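Local coordinates for sulfhydryl oxidase 1 (Homo sapiens, PDB 3LLK), which catalyses the FAD-dependent oxidation of thiols to disulfides, passing the electrons to molecular oxygen, which is reduced to hydrogen peroxide, at residues 38-43 with 158-163; 219-224 with 228-233. One frame throughout, in Å; residues are numbered along the deposited sequence.

How the interactions relate
Interaction 1 comes first along the chain and joins two distant helices: 38-43 lies at the start of helix 39-55, and 158-163 at the end of helix 150-161 and just beyond. Its segments come from parts of the chain resembling two different oxidase families, consistent with an interface between the halves of the pseudo-dimer of functional and degenerate oxidase domains. Interaction 2 follows and is local, folding together two parts of the loop between helices 185-203 and 239-249. The contacts share no helix or strand. Their centres are 37 Å apart on opposite sides of the chain's centre, yet each reaches the flavin's surroundings: Phe162 touches the FAD, and Pro219's side chain lies about 6 Å from it.

Interaction 1. Residues 38-43 with 158-163; sequences EGQRLV and VHYFFG. With FAD (flavin-adenine dinucleotide), chain D.
Arg41 reaches from the first turn of helix 39-55 to the end of helix 150-161, where two of its nitrogens grip the carbonyl of Tyr160. NE makes the main bond, 2.8 Å to Tyr160 O and nearly straight at 163°; NH2 adds a longer one of 3.3 Å to the same Tyr160 O, which lies in the guanidinium plane. With CG anti to the backbone N (chi1 166°), the chain runs out extended and then bends at chi3, turning this NE side onto the oxygen. The guanidinium stands almost perpendicular to both neighbouring rings, with Tyr160 CD1 over one of its faces. The Tyr160 ring also lies against the backbone of helix 39-55, where Arg41 CA makes a CH-pi contact 4.1 Å from the ring centroid. At its far end Tyr160 OH meets Gln40 CB at 3.3 Å. Arg41 NE lies over a face of the Phe161 ring, while Arg41 CG meets its rim, 3.3 Å from Phe161 CZ; Phe34 packs against both residues. Next in the chain, Phe162 touches the flavin, its CE2 3.7 Å from FAD C8. Arginine suits this place because its methylenes pack on an aromatic while its tip donates hydrogen bonds. A leucine in place of Arg41 would probably leave the Tyr160 carbonyl without these two donors and loosen the tie between the helices. A positive group at the C-terminal end of a helix is likely to offset the partial negative charge there, while the arginine chain packs against aromatic rings.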
# COMPACT_ATOMS: atom_id res chain seq x y z
N GLU A 38 2.12 11.30 -18.36
CA GLU A 38 2.42 12.73 -18.46
C GLU A 38 1.67 13.54 -17.42
O GLU A 38 0.85 13.01 -16.66
CB GLU A 38 2.02 13.23 -19.85
CG GLU A 38 0.52 13.19 -20.07
CD GLU A 38 0.11 13.44 -21.51
OE1 GLU A 38 0.64 14.39 -22.13
OE2 GLU A 38 -0.76 12.69 -22.02
N GLY A 39 1.94 14.84 -17.41
CA GLY A 39 1.30 15.74 -16.47
C GLY A 39 1.43 15.29 -15.02
O GLY A 39 2.47 14.79 -14.61
N GLN A 40 0.35 15.47 -14.27
CA GLN A 40 0.32 15.11 -12.86
C GLN A 40 0.39 13.61 -12.61
O GLN A 40 0.80 13.17 -11.54
CB GLN A 40 -0.92 15.70 -12.20
CG GLN A 40 -0.84 17.20 -12.05
CD GLN A 40 0.51 17.63 -11.49
OE1 GLN A 40 0.81 17.41 -10.32
NE2 GLN A 40 1.33 18.24 -12.35
N ARG A 41 -0.04 12.81 -13.58
CA ARG A 41 0.03 11.37 -13.43
C ARG A 41 1.50 10.96 -13.34
O ARG A 41 1.88 10.13 -12.51
CB ARG A 41 -0.64 10.65 -14.61
CG ARG A 41 -0.30 9.18 -14.69
CD ARG A 41 -1.28 8.39 -15.55
NE ARG A 41 -2.63 8.38 -15.00
CZ ARG A 41 -3.62 9.16 -15.41
NH1 ARG A 41 -3.42 10.03 -16.40
NH2 ARG A 41 -4.82 9.07 -14.85
N LEU A 42 2.33 11.54 -14.21
CA LEU A 42 3.75 11.24 -14.21
C LEU A 42 4.38 11.75 -12.91
O LEU A 42 5.23 11.09 -12.33
CB LEU A 42 4.45 11.86 -15.42
CG LEU A 42 5.98 11.72 -15.45
CD1 LEU A 42 6.38 10.26 -15.34
CD2 LEU A 42 6.52 12.34 -16.74
N VAL A 43 3.95 12.93 -12.46
CA VAL A 43 4.47 13.48 -11.22
C VAL A 43 4.11 12.52 -10.07
O VAL A 43 4.94 12.21 -9.22
CB VAL A 43 3.87 14.88 -10.92
CG1 VAL A 43 4.39 15.41 -9.57
CG2 VAL A 43 4.22 15.85 -12.05
N VAL A 158 -3.25 6.46 -5.76
CA VAL A 158 -4.63 6.00 -5.82
C VAL A 158 -5.42 6.76 -6.89
O VAL A 158 -6.10 6.16 -7.73
CB VAL A 158 -5.30 6.17 -4.43
CG1 VAL A 158 -6.80 5.92 -4.53
CG2 VAL A 158 -4.65 5.20 -3.43
N HIS A 159 -5.32 8.08 -6.85
CA HIS A 159 -6.03 8.92 -7.80
C HIS A 159 -5.66 8.65 -9.26
O HIS A 159 -6.53 8.38 -10.09
CB HIS A 159 -5.75 10.40 -7.50
CG HIS A 159 -6.54 11.35 -8.34
ND1 HIS A 159 -6.17 12.67 -8.53
CD2 HIS A 159 -7.69 11.18 -9.05
CE1 HIS A 159 -7.05 13.27 -9.31
NE2 HIS A 159 -7.98 12.39 -9.64
N TYR A 160 -4.37 8.69 -9.56
CA TYR A 160 -3.90 8.51 -10.94
C TYR A 160 -3.65 7.11 -11.49
O TYR A 160 -3.54 6.95 -12.71
CB TYR A 160 -2.66 9.36 -11.15
CG TYR A 160 -2.95 10.85 -11.14
CD1 TYR A 160 -3.72 11.43 -12.16
CD2 TYR A 160 -2.50 11.67 -10.11
CE1 TYR A 160 -4.03 12.78 -12.15
CE2 TYR A 160 -2.81 13.04 -10.09
CZ TYR A 160 -3.57 13.58 -11.11
OH TYR A 160 -3.91 14.92 -11.08
N PHE A 161 -3.55 6.09 -10.64
CA PHE A 161 -3.27 4.75 -11.16
C PHE A 161 -4.11 3.59 -10.67
O PHE A 161 -4.20 2.57 -11.35
CB PHE A 161 -1.80 4.39 -10.91
CG PHE A 161 -0.82 5.18 -11.71
CD1 PHE A 161 -0.19 6.29 -11.17
CD2 PHE A 161 -0.50 4.79 -13.01
CE1 PHE A 161 0.75 7.00 -11.91
CE2 PHE A 161 0.44 5.49 -13.76
CZ PHE A 161 1.07 6.60 -13.21
N PHE A 162 -4.71 3.71 -9.49
CA PHE A 162 -5.46 2.59 -8.96
C PHE A 162 -6.64 2.14 -9.81
O PHE A 162 -7.58 2.89 -10.05
CB PHE A 162 -5.92 2.89 -7.53
CG PHE A 162 -6.46 1.69 -6.81
CD1 PHE A 162 -5.97 0.41 -7.08
CD2 PHE A 162 -7.46 1.83 -5.85
CE1 PHE A 162 -6.46 -0.70 -6.43
CE2 PHE A 162 -7.95 0.71 -5.18
CZ PHE A 162 -7.45 -0.55 -5.47
N GLY A 163 -6.56 0.88 -10.24
CA GLY A 163 -7.58 0.28 -11.08
C GLY A 163 -9.02 0.60 -10.72
O GLY A 163 -9.53 1.66 -11.09
PA FAD D . -8.10 -5.69 2.82
O1A FAD D . -7.54 -5.63 1.44
O2A FAD D . -9.12 -4.73 3.33
O5B FAD D . -6.95 -5.72 3.88
C5B FAD D . -5.60 -6.13 3.64
C4B FAD D . -5.19 -6.67 4.99
O4B FAD D . -4.65 -5.52 5.70
C3B FAD D . -5.99 -7.59 5.94
O3B FAD D . -5.98 -8.98 5.61
C2B FAD D . -5.41 -7.19 7.22
O2B FAD D . -4.28 -7.90 7.61
C1B FAD D . -5.02 -5.72 7.07
N9A FAD D . -5.94 -4.69 7.46
C8A FAD D . -7.36 -4.65 7.55
N7A FAD D . -7.87 -3.55 7.99
C5A FAD D . -6.74 -2.79 8.25
C6A FAD D . -6.64 -1.50 8.79
N6A FAD D . -7.69 -0.78 9.20
N1A FAD D . -5.39 -0.93 8.99
C2A FAD D . -4.23 -1.59 8.74
N3A FAD D . -4.32 -2.88 8.19
C4A FAD D . -5.62 -3.43 7.97
N1 FAD D . -13.54 -2.22 -2.68
C2 FAD D . -14.89 -2.06 -2.92
O2 FAD D . -15.53 -3.09 -3.21
N3 FAD D . -15.27 -0.74 -2.74
C4 FAD D . -14.47 0.37 -2.38
O4 FAD D . -14.99 1.54 -2.31
C4X FAD D . -13.14 0.11 -2.17
N5 FAD D . -12.22 1.18 -1.90
C5X FAD D . -10.81 1.01 -1.78
C6 FAD D . -10.01 2.15 -1.63
C7 FAD D . -8.61 1.97 -1.50
C7M FAD D . -7.80 3.26 -1.34
C8 FAD D . -8.02 0.67 -1.50
C8M FAD D . -6.57 0.26 -1.33
C9 FAD D . -8.85 -0.44 -1.69
C9A FAD D . -10.25 -0.36 -1.88
N10 FAD D . -11.32 -1.38 -2.07
C10 FAD D . -12.65 -1.23 -2.32
C1' FAD D . -10.90 -2.74 -1.87
C2' FAD D . -11.01 -3.32 -0.49
O2' FAD D . -10.66 -2.33 0.51
C3' FAD D . -10.22 -4.56 -0.18
O3' FAD D . -8.85 -4.35 -0.48
C4' FAD D . -10.68 -5.90 -0.72
O4' FAD D . -12.13 -6.03 -0.62
C5' FAD D . -10.01 -7.11 -0.22
O5' FAD D . -10.33 -7.21 1.17
P FAD D . -9.58 -8.10 2.20
O1P FAD D . -10.66 -8.62 3.04
O2P FAD D . -8.72 -9.14 1.55
O3P FAD D . -8.61 -7.18 3.09
O HOH W 1 -7.13 7.72 -12.72

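Interaction 2. Residues 219-224 with 228-233; sequences PPRELC and HNERLD
The imidazole of His228 has Arg221 CG over the centre of one face, a CH-pi contact 3.5 Å from the ring centroid, and at its edge the carbonyl of Cys224, in plane, with Cys224 O 2.9 Å from His228 CD2. The Arg221 guanidinium, tilted 29° from that ring, rests one face on His228 CB. Its salt bridge runs 2.6 Å from Arg221 NH2 to the syn lone pair of Glu230 OE1, which lies somewhat out of the guanidinium plane. An extended arginine chain can thus lie across the histidine and still reach the acid, whose chain bends at chi2. Histidine suits the middle because it offers a flat face and a donor at once: NE2 bonds to Pro219 O at 2.8 Å, short but bent (137°), in the carbonyl plane yet tilted from the ring plane. Pro220 O accepts from both Leu223 N and Cys224 N, drawing 220-224 into a tight turn before the Cys224-Cys227 disulfide of a CXXC motif. Both segments belong to the loop between helices 185-203 and 239-249; Trp237 packs against His228 and Pro219, while Pro219, Leu223 and Cys224 rest on Phe245 of helix 239-249.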
# COMPACT_ATOMS: atom_id res chain seq x y z
N PRO A 219 -7.25 -3.83 14.13
CA PRO A 219 -7.04 -5.26 14.36
C PRO A 219 -8.07 -5.88 15.30
O PRO A 219 -8.50 -5.25 16.28
CB PRO A 219 -5.63 -5.30 14.94
CG PRO A 219 -5.64 -4.06 15.83
CD PRO A 219 -6.33 -3.01 14.97
N PRO A 220 -8.50 -7.13 15.02
CA PRO A 220 -9.49 -7.76 15.89
C PRO A 220 -8.86 -8.08 17.25
O PRO A 220 -7.63 -8.07 17.39
CB PRO A 220 -9.88 -9.02 15.11
CG PRO A 220 -8.60 -9.39 14.42
CD PRO A 220 -8.09 -8.04 13.93
N ARG A 221 -9.69 -8.35 18.25
CA ARG A 221 -9.19 -8.64 19.60
C ARG A 221 -8.19 -9.78 19.71
O ARG A 221 -7.26 -9.72 20.52
CB ARG A 221 -10.36 -8.88 20.55
CG ARG A 221 -11.04 -7.59 20.96
CD ARG A 221 -12.38 -7.82 21.65
NE ARG A 221 -12.85 -6.58 22.26
CZ ARG A 221 -12.33 -6.05 23.36
NH1 ARG A 221 -11.33 -6.66 23.99
NH2 ARG A 221 -12.81 -4.92 23.85
N GLU A 222 -8.35 -10.82 18.90
CA GLU A 222 -7.43 -11.95 18.98
C GLU A 222 -6.04 -11.56 18.46
O GLU A 222 -5.05 -12.22 18.78
CB GLU A 222 -7.98 -13.14 18.18
CG GLU A 222 -7.76 -13.04 16.68
CD GLU A 222 -8.40 -14.19 15.93
OE1 GLU A 222 -8.46 -15.31 16.50
OE2 GLU A 222 -8.83 -13.99 14.77
N LEU A 223 -5.98 -10.50 17.67
CA LEU A 223 -4.70 -10.05 17.13
C LEU A 223 -4.05 -9.06 18.09
O LEU A 223 -2.86 -9.16 18.39
CB LEU A 223 -4.93 -9.40 15.76
CG LEU A 223 -3.92 -9.74 14.65
CD1 LEU A 223 -4.20 -8.88 13.43
CD2 LEU A 223 -2.51 -9.51 15.15
N CYS A 224 -4.83 -8.09 18.56
CA CYS A 224 -4.33 -7.09 19.51
C CYS A 224 -5.41 -6.79 20.54
O CYS A 224 -6.33 -6.02 20.27
CB CYS A 224 -3.94 -5.79 18.79
SG CYS A 224 -3.36 -4.48 19.93
N HIS A 228 -7.95 -2.53 22.17
CA HIS A 228 -9.37 -2.36 22.48
C HIS A 228 -9.71 -1.90 23.90
O HIS A 228 -9.25 -2.51 24.87
CB HIS A 228 -10.09 -3.69 22.23
CG HIS A 228 -9.99 -4.17 20.81
ND1 HIS A 228 -10.97 -3.93 19.87
CD2 HIS A 228 -9.02 -4.87 20.18
CE1 HIS A 228 -10.61 -4.46 18.72
NE2 HIS A 228 -9.43 -5.03 18.87
N ASN A 229 -10.53 -0.86 24.00
CA ASN A 229 -10.97 -0.35 25.29
C ASN A 229 -12.23 -1.12 25.70
O ASN A 229 -12.81 -1.84 24.89
CB ASN A 229 -11.25 1.16 25.24
CG ASN A 229 -9.98 1.99 25.30
OD1 ASN A 229 -9.02 1.63 25.98
ND2 ASN A 229 -9.98 3.12 24.59
N GLU A 230 -12.65 -0.97 26.96
CA GLU A 230 -13.82 -1.69 27.45
C GLU A 230 -15.07 -0.84 27.66
O GLU A 230 -16.17 -1.26 27.31
CB GLU A 230 -13.47 -2.41 28.76
CG GLU A 230 -12.44 -3.52 28.62
CD GLU A 230 -12.82 -4.57 27.58
OE1 GLU A 230 -12.82 -4.24 26.37
OE2 GLU A 230 -13.14 -5.71 27.97
N ARG A 231 -14.90 0.34 28.24
CA ARG A 231 -16.03 1.22 28.52
C ARG A 231 -16.69 1.79 27.28
O ARG A 231 -16.03 2.05 26.26
CB ARG A 231 -15.60 2.39 29.41
CG ARG A 231 -15.32 2.03 30.85
CD ARG A 231 -14.82 3.25 31.59
NE ARG A 231 -15.79 4.35 31.60
CZ ARG A 231 -16.76 4.50 32.50
NH1 ARG A 231 -16.90 3.61 33.48
NH2 ARG A 231 -17.58 5.54 32.43
N LEU A 232 -18.00 1.99 27.37
CA LEU A 232 -18.75 2.55 26.26
C LEU A 232 -18.71 4.06 26.46
O LEU A 232 -19.39 4.81 25.77
CB LEU A 232 -20.18 2.03 26.27
CG LEU A 232 -20.28 0.50 26.38
CD1 LEU A 232 -21.69 0.06 26.03
CD2 LEU A 232 -19.28 -0.15 25.44
N ASP A 233 -17.91 4.48 27.44
CA ASP A 233 -17.72 5.88 27.76
C ASP A 233 -16.44 6.38 27.09
O ASP A 233 -16.38 7.51 26.61
CB ASP A 233 -17.63 6.09 29.27
CG ASP A 233 -18.87 6.73 29.83
OD1 ASP A 233 -19.40 7.66 29.19
OD2 ASP A 233 -19.32 6.32 30.93